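Local coordinates for minor structural protein 5 (Lactococcus phage Tuc2009, PDB 5E7T) that is a minor structural protein of the phage, probably an accessory baseplate component whose galactose-binding-like region may help recognise the host surface, at residues H8-N13 / Y224-M229; Y231-D236 / L246-E251; N27-V32 / T189-S194. All coordinates share one frame; numbering follows the deposited sequence.

From the N terminus, strand 8-12 is used first, although its partner in contact 1, segment 224-229, comes over two hundred residues later. Within that excursion the chain passes through loop 27-32, runs out through the BppA region, and returns as loop 189-194 to close contact 3, wholly between the two halves of contact 1. Contact 2 follows in series, a short closure. Contacts 1 and 2 meet at Tyr-11 OH and Phe-248 CE1 (3.5 Å), where the N-terminal strand is built into the C-terminal domain. Contact 3, about 21 and 20 Å from them, centre to centre, ties the loop between strands 8-12 and 48-50 to the connection between strands 171-184 and 206-210.

Contact 1 (H8-N13 / Y224-M229); sequences HTAYAN and YDWDEM
Tyr-224 and Trp-226 both set CG anti to their own carbonyl carbon (chi1 -65° in Tyr-224), which brings the two rings up against the short side chains of Ala-10 and Ala-12. The methyl of Ala-10 sits over one face of the Tyr-224 ring, 3.6 Å from Ala-10 CB to the ring centroid and 16° off the normal, a CH-pi contact displaced slightly toward the rim. His-8 O comes to the edge of the same ring, 3.6 Å from Tyr-224 CE1. Trp-226 enters with the far end of its six-membered ring: CZ3 reaches Ala-12 CB at 3.5 Å and lies 3.4 Å from Ala-10 O, while CH2 is 3.9 Å from Ala-10 CB. The backbone of Tyr-11 passes at the edge of the indole. The CB of Tyr-11 points away from segment 224-229, yet its ring edge is met by Met-229, whose SD is 3.7 Å from Tyr-11 CE2 and near the ring plane, a Met-aromatic contact in which the two side chains cross at about a right angle.

The polar ends of the aromatics are satisfied outside the pair, Tyr-224 OH by Ser-218 O and Trp-226 NE1 by Ser-221 O. Tyr-210 stands edge-to-face with Tyr-224, and Val-207 touches both Tyr-11 and Met-229.

Tyr-210 and Val-207 belong to strand 206-210, which lies between the two outer strands and is antiparallel to each. Strands 8-12 and 225-228 therefore run the same way, 54° apart, and meet through side chains reaching past the middle strand, as second neighbours do in a strongly twisted three-stranded antiparallel sheet.

Contact 2 (Y231-D236 / L246-E251); sequences YRVYLD and LSFDLE
Tyr-231 OH, in contact with Leu-246 CD2 at 3.4 Å, is hydrogen-bonded to Asn-128 ND2 of a neighbouring Minor structural protein 4 chain, whose Trp-126 stands edge-to-face with Tyr-231 and packs on Leu-246 and Phe-248, so this end of the contact is shared between two proteins. The methyl carbon of Leu-246 also lies 3.8 Å from Tyr-231 CZ, approaching the phenol end of the ring at a slant.

In the middle, Val-233 lies over one face of the Phe-248 ring. Its CB is above that face, CG1 is 3.8 Å from Phe-248 CD2, and CG2 rests 3.9 Å from Phe-248 CG. With CG anti to the backbone N (chi1 179°) the ring of Phe-248 extends beneath Val-233, and chi2 of 85° turns its face to it. Further along, Leu-250 brings one methyl to two partners: CD2 is 4.0 Å from Val-233 CG1 and 4.1 Å from Leu-235 CD1.

Across these two segments the join is made by van der Waals contact, through every second residue of each segment. Strand 231-235 takes its backbone bonds from strands 238-243 and 258-265, the first of which adds Val-240 against Leu-235 and Leu-250, while residues 247-250 form an antiparallel ladder with a strand of Minor structural protein 4. The strand axes, 9.0 Å apart and 32° from parallel, are consistent with the facing layers of a beta sandwich, probably of fibronectin type III-like topology, one layer running on into the neighbouring protein.

Contact 3 (N27-V32 / T189-S194); sequences NLNLLV and TPYMPS
Hydrogen bonds dominate the meeting of Asn-27 and Asn-29 with the 189-194 loop. Asn-27 N gives a nearly straight bond to Thr-189 OG1 (2.8 Å, 171°), and that hydroxyl is also hydrogen-bonded to Glu-183. Asn-29 N reaches Pro-193 O at 3.3 Å, from above the carbonyl plane. With CG anti to the backbone N (chi1 -154°), Asn-29 sends its amide to Met-192 O and makes a third bond, ND2 to that oxygen at 3.1 Å, arriving nearly along the C=O axis, with the acceptor close to the amide plane. The other end of that amide is occupied too: OD1 accepts from Leu-31 N (2.8 Å), closing an Asx turn, and from Gln-182 N, while ND2 has a second partner in Pro-180 O.

Weaker polar contacts include a CA-H...O approach, Ser-194 CA to Asn-29 O at 3.4 Å.

Among van der Waals contacts, Leu-28 CD2 lies 3.5 Å from Pro-193 O. The Tyr-191 ring stands 85° from the Asn-29 amide plane, with CE1 near ND2. Met-192 sets CB and CG beside Asn-27 O.

Two loops without regular structure are thus held by backbone, hydroxyl and amide hydrogen bonds, with Lys-181 NZ bridging Asn-27 O and Pro-190 O, and the four partners of the buried Asn-29 amide fix its orientation against strand 171-184.

Contact 1 (H8-N13 / Y224-M229)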
loop_
_atom_site.group_PDB
_atom_site.type_symbol
_atom_site.label_atom_id
_atom_site.label_comp_id
_atom_site.label_asym_id
_atom_site.label_seq_id
_atom_site.Cartn_x
_atom_site.Cartn_y
_atom_site.Cartn_z
ATOM N N HIS B 8 21.985 34.614 -57.650
ATOM C CA HIS B 8 22.991 34.721 -56.603
ATOM C C HIS B 8 22.367 35.100 -55.286
ATOM O O HIS B 8 21.702 36.131 -55.195
ATOM C CB HIS B 8 24.114 35.682 -56.997
ATOM C CG HIS B 8 24.815 35.272 -58.251
ATOM N ND1 HIS B 8 24.614 35.949 -59.439
ATOM C CD2 HIS B 8 25.625 34.216 -58.481
ATOM C CE1 HIS B 8 25.332 35.306 -60.343
ATOM N NE2 HIS B 8 25.969 34.264 -59.809
ATOM N N THR B 9 22.566 34.237 -54.268
ATOM C CA THR B 9 22.027 34.400 -52.922
ATOM C C THR B 9 23.137 34.585 -51.881
ATOM O O THR B 9 24.166 33.910 -51.947
ATOM C CB THR B 9 21.073 33.259 -52.601
ATOM O OG1 THR B 9 20.405 32.834 -53.797
ATOM C CG2 THR B 9 20.052 33.647 -51.560
ATOM N N ALA B 10 22.938 35.550 -50.960
ATOM C CA ALA B 10 23.866 35.908 -49.880
ATOM C C ALA B 10 23.100 36.309 -48.621
ATOM O O ALA B 10 21.964 36.753 -48.711
ATOM C CB ALA B 10 24.798 37.028 -50.314
ATOM N N TYR B 11 23.717 36.133 -47.445
ATOM C CA TYR B 11 23.083 36.375 -46.151
ATOM C C TYR B 11 23.836 37.415 -45.309
ATOM O O TYR B 11 25.043 37.595 -45.489
ATOM C CB TYR B 11 22.919 35.028 -45.409
ATOM C CG TYR B 11 22.079 34.026 -46.181
ATOM C CD1 TYR B 11 22.649 33.209 -47.154
ATOM C CD2 TYR B 11 20.706 33.925 -45.970
ATOM C CE1 TYR B 11 21.869 32.345 -47.923
ATOM C CE2 TYR B 11 19.919 33.046 -46.718
ATOM C CZ TYR B 11 20.505 32.267 -47.704
ATOM O OH TYR B 11 19.747 31.400 -48.453
ATOM N N ALA B 12 23.111 38.125 -44.412
ATOM C CA ALA B 12 23.649 39.171 -43.528
ATOM C C ALA B 12 22.806 39.350 -42.274
ATOM O O ALA B 12 21.730 38.759 -42.165
ATOM C CB ALA B 12 23.734 40.491 -44.275
ATOM N N ASN B 13 23.290 40.175 -41.329
ATOM C CA ASN B 13 22.605 40.460 -40.069
ATOM C C ASN B 13 22.185 41.926 -39.932
ATOM O O ASN B 13 21.688 42.319 -38.876
ATOM C CB ASN B 13 23.429 39.981 -38.876
ATOM C CG ASN B 13 23.271 38.490 -38.637
ATOM O OD1 ASN B 13 22.203 38.004 -38.220
ATOM N ND2 ASN B 13 24.331 37.726 -38.900
ATOM N N TYR B 224 23.837 43.001 -54.070
ATOM C CA TYR B 224 22.623 42.283 -53.676
ATOM C C TYR B 224 21.425 43.184 -53.303
ATOM O O TYR B 224 21.608 44.354 -52.952
ATOM C CB TYR B 224 22.967 41.355 -52.488
ATOM C CG TYR B 224 23.946 40.257 -52.837
ATOM C CD1 TYR B 224 23.505 39.032 -53.333
ATOM C CD2 TYR B 224 25.315 40.435 -52.666
ATOM C CE1 TYR B 224 24.406 38.020 -53.676
ATOM C CE2 TYR B 224 26.227 39.428 -52.999
ATOM C CZ TYR B 224 25.767 38.224 -53.513
ATOM O OH TYR B 224 26.653 37.222 -53.832
ATOM N N ASP B 225 20.199 42.613 -53.366
ATOM C CA ASP B 225 18.954 43.266 -52.951
ATOM C C ASP B 225 18.590 42.624 -51.609
ATOM O O ASP B 225 18.217 41.448 -51.553
ATOM C CB ASP B 225 17.839 43.095 -54.004
ATOM C CG ASP B 225 18.110 43.766 -55.345
ATOM O OD1 ASP B 225 18.393 44.995 -55.357
ATOM O OD2 ASP B 225 17.978 43.083 -56.387
ATOM N N TRP B 226 18.777 43.379 -50.524
ATOM C CA TRP B 226 18.606 42.911 -49.148
ATOM C C TRP B 226 17.209 43.047 -48.535
ATOM O O TRP B 226 16.696 44.160 -48.389
ATOM C CB TRP B 226 19.620 43.607 -48.254
ATOM C CG TRP B 226 21.019 43.287 -48.649
ATOM C CD1 TRP B 226 21.826 44.018 -49.469
ATOM C CD2 TRP B 226 21.733 42.081 -48.349
ATOM N NE1 TRP B 226 23.029 43.378 -49.636
ATOM C CE2 TRP B 226 22.992 42.174 -48.980
ATOM C CE3 TRP B 226 21.444 40.942 -47.581
ATOM C CZ2 TRP B 226 23.957 41.166 -48.875
ATOM C CZ3 TRP B 226 22.389 39.933 -47.505
ATOM C CH2 TRP B 226 23.639 40.062 -48.126
ATOM N N ASP B 227 16.640 41.901 -48.103
ATOM C CA ASP B 227 15.325 41.799 -47.470
ATOM C C ASP B 227 15.425 41.085 -46.128
ATOM O O ASP B 227 16.281 40.213 -45.972
ATOM C CB ASP B 227 14.372 40.982 -48.361
ATOM C CG ASP B 227 13.897 41.627 -49.647
ATOM O OD1 ASP B 227 13.753 42.873 -49.672
ATOM O OD2 ASP B 227 13.555 40.879 -50.590
ATOM N N GLU B 228 14.509 41.399 -45.183
ATOM C CA GLU B 228 14.450 40.728 -43.884
ATOM C C GLU B 228 13.772 39.393 -44.122
ATOM O O GLU B 228 12.647 39.378 -44.642
ATOM C CB GLU B 228 13.659 41.547 -42.846
ATOM C CG GLU B 228 13.998 41.173 -41.408
ATOM C CD GLU B 228 13.089 41.656 -40.289
ATOM O OE1 GLU B 228 12.377 42.673 -40.473
ATOM O OE2 GLU B 228 13.110 41.017 -39.211
ATOM N N MET B 229 14.448 38.272 -43.780
ATOM C CA MET B 229 13.844 36.968 -44.024
ATOM C C MET B 229 12.633 36.735 -43.145
ATOM O O MET B 229 12.674 37.029 -41.944
ATOM C CB MET B 229 14.837 35.827 -43.868
ATOM C CG MET B 229 16.107 36.011 -44.625
ATOM S SD MET B 229 16.971 34.454 -44.896
ATOM C CE MET B 229 17.085 33.796 -43.140
#

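Contact 2 (Y231-D236 / L246-E251)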
loop_
_atom_site.group_PDB
_atom_site.type_symbol
_atom_site.label_atom_id
_atom_site.label_comp_id
_atom_site.label_asym_id
_atom_site.label_seq_id
_atom_site.Cartn_x
_atom_site.Cartn_y
_atom_site.Cartn_z
ATOM N N TYR B 231 11.068 33.539 -43.678
ATOM C CA TYR B 231 11.023 32.064 -43.601
ATOM C C TYR B 231 12.397 31.401 -43.491
ATOM O O TYR B 231 13.376 31.948 -43.976
ATOM C CB TYR B 231 10.219 31.442 -44.773
ATOM C CG TYR B 231 8.845 32.045 -44.969
ATOM C CD1 TYR B 231 7.753 31.600 -44.229
ATOM C CD2 TYR B 231 8.651 33.106 -45.847
ATOM C CE1 TYR B 231 6.497 32.184 -44.375
ATOM C CE2 TYR B 231 7.406 33.712 -45.982
ATOM C CZ TYR B 231 6.329 33.252 -45.242
ATOM O OH TYR B 231 5.101 33.857 -45.389
ATOM N N ARG B 232 12.461 30.213 -42.849
ATOM C CA ARG B 232 13.698 29.443 -42.679
ATOM C C ARG B 232 13.479 28.072 -43.244
ATOM O O ARG B 232 12.522 27.404 -42.854
ATOM C CB ARG B 232 14.146 29.364 -41.211
ATOM C CG ARG B 232 15.650 29.413 -41.122
ATOM C CD ARG B 232 16.263 29.056 -39.783
ATOM N NE ARG B 232 15.998 29.973 -38.658
ATOM C CZ ARG B 232 16.296 31.268 -38.605
ATOM N NH1 ARG B 232 16.753 31.901 -39.679
ATOM N NH2 ARG B 232 16.078 31.955 -37.498
ATOM N N VAL B 233 14.335 27.671 -44.198
ATOM C CA VAL B 233 14.246 26.403 -44.914
ATOM C C VAL B 233 15.243 25.417 -44.364
ATOM O O VAL B 233 16.434 25.701 -44.329
ATOM C CB VAL B 233 14.353 26.618 -46.437
ATOM C CG1 VAL B 233 14.426 25.291 -47.190
ATOM C CG2 VAL B 233 13.186 27.470 -46.940
ATOM N N TYR B 234 14.726 24.279 -43.876
ATOM C CA TYR B 234 15.442 23.156 -43.250
ATOM C C TYR B 234 15.461 21.968 -44.206
ATOM O O TYR B 234 14.406 21.414 -44.533
ATOM C CB TYR B 234 14.715 22.727 -41.950
ATOM C CG TYR B 234 14.819 23.723 -40.816
ATOM C CD1 TYR B 234 13.961 24.817 -40.739
ATOM C CD2 TYR B 234 15.766 23.565 -39.812
ATOM C CE1 TYR B 234 14.056 25.740 -39.694
ATOM C CE2 TYR B 234 15.864 24.475 -38.762
ATOM C CZ TYR B 234 15.016 25.569 -38.710
ATOM O OH TYR B 234 15.156 26.478 -37.679
ATOM N N LEU B 235 16.654 21.586 -44.660
ATOM C CA LEU B 235 16.805 20.428 -45.525
ATOM C C LEU B 235 17.420 19.382 -44.635
ATOM O O LEU B 235 18.491 19.614 -44.076
ATOM C CB LEU B 235 17.695 20.736 -46.735
ATOM C CG LEU B 235 17.985 19.571 -47.684
ATOM C CD1 LEU B 235 16.851 19.345 -48.687
ATOM C CD2 LEU B 235 19.300 19.789 -48.381
ATOM N N ASP B 236 16.679 18.275 -44.417
ATOM C CA ASP B 236 17.048 17.129 -43.589
ATOM C C ASP B 236 17.383 17.513 -42.160
ATOM O O ASP B 236 18.363 17.029 -41.608
ATOM C CB ASP B 236 18.179 16.327 -44.259
ATOM C CG ASP B 236 17.728 15.580 -45.501
ATOM O OD1 ASP B 236 16.611 14.991 -45.467
ATOM O OD2 ASP B 236 18.528 15.520 -46.490
ATOM N N LEU B 246 7.526 33.351 -50.661
ATOM C CA LEU B 246 6.913 32.070 -50.296
ATOM C C LEU B 246 7.476 30.922 -51.163
ATOM O O LEU B 246 6.771 29.947 -51.429
ATOM C CB LEU B 246 5.379 32.154 -50.466
ATOM C CG LEU B 246 4.607 33.053 -49.511
ATOM C CD1 LEU B 246 3.378 33.587 -50.178
ATOM C CD2 LEU B 246 4.194 32.309 -48.270
ATOM N N SER B 247 8.742 31.043 -51.595
ATOM C CA SER B 247 9.449 30.084 -52.453
ATOM C C SER B 247 10.960 30.169 -52.188
ATOM O O SER B 247 11.464 31.244 -51.849
ATOM C CB SER B 247 9.161 30.396 -53.924
ATOM O OG SER B 247 9.983 29.687 -54.836
ATOM N N PHE B 248 11.681 29.049 -52.345
ATOM C CA PHE B 248 13.128 28.982 -52.126
ATOM C C PHE B 248 13.738 27.908 -53.005
ATOM O O PHE B 248 13.150 26.833 -53.150
ATOM C CB PHE B 248 13.437 28.691 -50.650
ATOM C CG PHE B 248 14.906 28.582 -50.312
ATOM C CD1 PHE B 248 15.656 29.716 -50.038
ATOM C CD2 PHE B 248 15.526 27.342 -50.223
ATOM C CE1 PHE B 248 16.999 29.610 -49.685
ATOM C CE2 PHE B 248 16.875 27.236 -49.875
ATOM C CZ PHE B 248 17.594 28.366 -49.588
ATOM N N ASP B 249 14.926 28.184 -53.565
ATOM C CA ASP B 249 15.639 27.244 -54.427
ATOM C C ASP B 249 16.710 26.440 -53.705
ATOM O O ASP B 249 17.744 26.989 -53.300
ATOM C CB ASP B 249 16.222 27.953 -55.659
ATOM C CG ASP B 249 15.161 28.487 -56.588
ATOM O OD1 ASP B 249 14.531 27.670 -57.305
ATOM O OD2 ASP B 249 14.949 29.724 -56.596
ATOM N N LEU B 250 16.461 25.130 -53.560
ATOM C CA LEU B 250 17.397 24.184 -52.947
ATOM C C LEU B 250 18.463 23.857 -53.997
ATOM O O LEU B 250 18.148 23.407 -55.105
ATOM C CB LEU B 250 16.679 22.909 -52.470
ATOM C CG LEU B 250 15.666 23.088 -51.352
ATOM C CD1 LEU B 250 14.650 21.978 -51.374
ATOM C CD2 LEU B 250 16.343 23.200 -49.978
ATOM N N GLU B 251 19.711 24.163 -53.673
ATOM C CA GLU B 251 20.824 23.967 -54.592
ATOM C C GLU B 251 21.844 22.962 -54.044
ATOM O O GLU B 251 21.684 22.484 -52.927
ATOM C CB GLU B 251 21.482 25.326 -54.897
ATOM C CG GLU B 251 20.552 26.304 -55.600
ATOM C CD GLU B 251 21.191 27.581 -56.096
ATOM O OE1 GLU B 251 22.171 27.494 -56.872
ATOM O OE2 GLU B 251 20.679 28.672 -55.753
#

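Contact 3 (N27-V32 / T189-S194)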
loop_
_atom_site.group_PDB
_atom_site.type_symbol
_atom_site.label_atom_id
_atom_site.label_comp_id
_atom_site.label_asym_id
_atom_site.label_seq_id
_atom_site.Cartn_x
_atom_site.Cartn_y
_atom_site.Cartn_z
ATOM N N ASN B 27 27.072 26.782 -41.371
ATOM C CA ASN B 27 26.955 25.406 -40.923
ATOM C C ASN B 27 27.120 25.386 -39.404
ATOM O O ASN B 27 27.848 26.214 -38.851
ATOM C CB ASN B 27 28.053 24.561 -41.547
ATOM C CG ASN B 27 27.823 24.176 -42.964
ATOM O OD1 ASN B 27 26.735 23.759 -43.351
ATOM N ND2 ASN B 27 28.881 24.216 -43.749
ATOM N N LEU B 28 26.464 24.420 -38.734
ATOM C CA LEU B 28 26.551 24.242 -37.280
ATOM C C LEU B 28 27.934 23.722 -36.852
ATOM O O LEU B 28 28.596 22.999 -37.595
ATOM C CB LEU B 28 25.454 23.292 -36.771
ATOM C CG LEU B 28 24.066 23.872 -36.586
ATOM C CD1 LEU B 28 23.052 22.770 -36.411
ATOM C CD2 LEU B 28 24.016 24.857 -35.415
ATOM N N ASN B 29 28.345 24.090 -35.642
ATOM C CA ASN B 29 29.612 23.722 -35.055
ATOM C C ASN B 29 29.487 22.359 -34.476
ATOM O O ASN B 29 28.438 21.989 -33.916
ATOM C CB ASN B 29 29.953 24.703 -33.925
ATOM C CG ASN B 29 31.419 24.876 -33.608
ATOM O OD1 ASN B 29 32.236 23.963 -33.763
ATOM N ND2 ASN B 29 31.788 26.071 -33.178
ATOM N N LEU B 30 30.594 21.616 -34.548
ATOM C CA LEU B 30 30.715 20.287 -33.945
ATOM C C LEU B 30 31.472 20.384 -32.615
ATOM O O LEU B 30 31.508 19.418 -31.877
ATOM C CB LEU B 30 31.361 19.300 -34.922
ATOM C CG LEU B 30 30.460 18.872 -36.065
ATOM C CD1 LEU B 30 31.260 18.330 -37.208
ATOM C CD2 LEU B 30 29.478 17.865 -35.605
ATOM N N LEU B 31 32.029 21.569 -32.287
ATOM C CA LEU B 31 32.719 21.807 -31.007
ATOM C C LEU B 31 31.724 22.212 -29.891
ATOM O O LEU B 31 30.634 22.670 -30.194
ATOM C CB LEU B 31 33.858 22.843 -31.131
ATOM C CG LEU B 31 34.898 22.614 -32.210
ATOM C CD1 LEU B 31 35.981 23.613 -32.099
ATOM C CD2 LEU B 31 35.495 21.262 -32.119
ATOM N N VAL B 32 32.110 22.040 -28.625
ATOM C CA VAL B 32 31.295 22.295 -27.429
ATOM C C VAL B 32 31.854 23.498 -26.639
ATOM O O VAL B 32 33.046 23.503 -26.297
ATOM C CB VAL B 32 31.274 21.026 -26.527
ATOM C CG1 VAL B 32 30.503 21.283 -25.247
ATOM C CG2 VAL B 32 30.704 19.818 -27.251
ATOM N N THR B 189 32.530 28.240 -42.859
ATOM C CA THR B 189 31.364 29.119 -42.909
ATOM C C THR B 189 31.341 29.935 -41.618
ATOM O O THR B 189 32.126 29.613 -40.695
ATOM C CB THR B 189 30.075 28.309 -43.151
ATOM O OG1 THR B 189 29.739 27.568 -41.980
ATOM C CG2 THR B 189 30.152 27.403 -44.384
ATOM N N PRO B 190 30.479 30.992 -41.504
ATOM C CA PRO B 190 30.503 31.820 -40.292
ATOM C C PRO B 190 30.333 31.060 -38.996
ATOM O O PRO B 190 29.686 30.012 -38.947
ATOM C CB PRO B 190 29.385 32.824 -40.536
ATOM C CG PRO B 190 29.351 32.976 -42.002
ATOM C CD PRO B 190 29.543 31.570 -42.495
ATOM N N TYR B 191 30.981 31.571 -37.951
ATOM C CA TYR B 191 30.930 30.980 -36.627
ATOM C C TYR B 191 29.490 30.707 -36.242
ATOM O O TYR B 191 28.622 31.549 -36.432
ATOM C CB TYR B 191 31.595 31.880 -35.568
ATOM C CG TYR B 191 31.360 31.383 -34.160
ATOM C CD1 TYR B 191 32.099 30.318 -33.643
ATOM C CD2 TYR B 191 30.302 31.865 -33.400
ATOM C CE1 TYR B 191 31.834 29.799 -32.375
ATOM C CE2 TYR B 191 30.037 31.361 -32.128
ATOM C CZ TYR B 191 30.801 30.325 -31.623
ATOM O OH TYR B 191 30.542 29.864 -30.363
ATOM N N MET B 192 29.247 29.525 -35.711
ATOM C CA MET B 192 27.950 29.142 -35.191
ATOM C C MET B 192 28.200 28.315 -33.963
ATOM O O MET B 192 29.192 27.583 -33.929
ATOM C CB MET B 192 27.159 28.302 -36.202
ATOM C CG MET B 192 26.599 29.099 -37.346
ATOM S SD MET B 192 25.369 30.302 -36.837
ATOM C CE MET B 192 24.085 29.242 -36.330
ATOM N N PRO B 193 27.306 28.370 -32.949
ATOM C CA PRO B 193 27.481 27.469 -31.798
ATOM C C PRO B 193 27.067 26.043 -32.201
ATOM O O PRO B 193 26.760 25.803 -33.375
ATOM C CB PRO B 193 26.563 28.076 -30.751
ATOM C CG PRO B 193 25.487 28.741 -31.549
ATOM C CD PRO B 193 26.084 29.193 -32.822
ATOM N N SER B 194 27.098 25.080 -31.257
ATOM C CA SER B 194 26.711 23.713 -31.595
ATOM C C SER B 194 25.192 23.583 -31.722
ATOM O O SER B 194 24.473 24.485 -31.316
ATOM C CB SER B 194 27.313 22.724 -30.605
ATOM O OG SER B 194 26.566 22.501 -29.418
#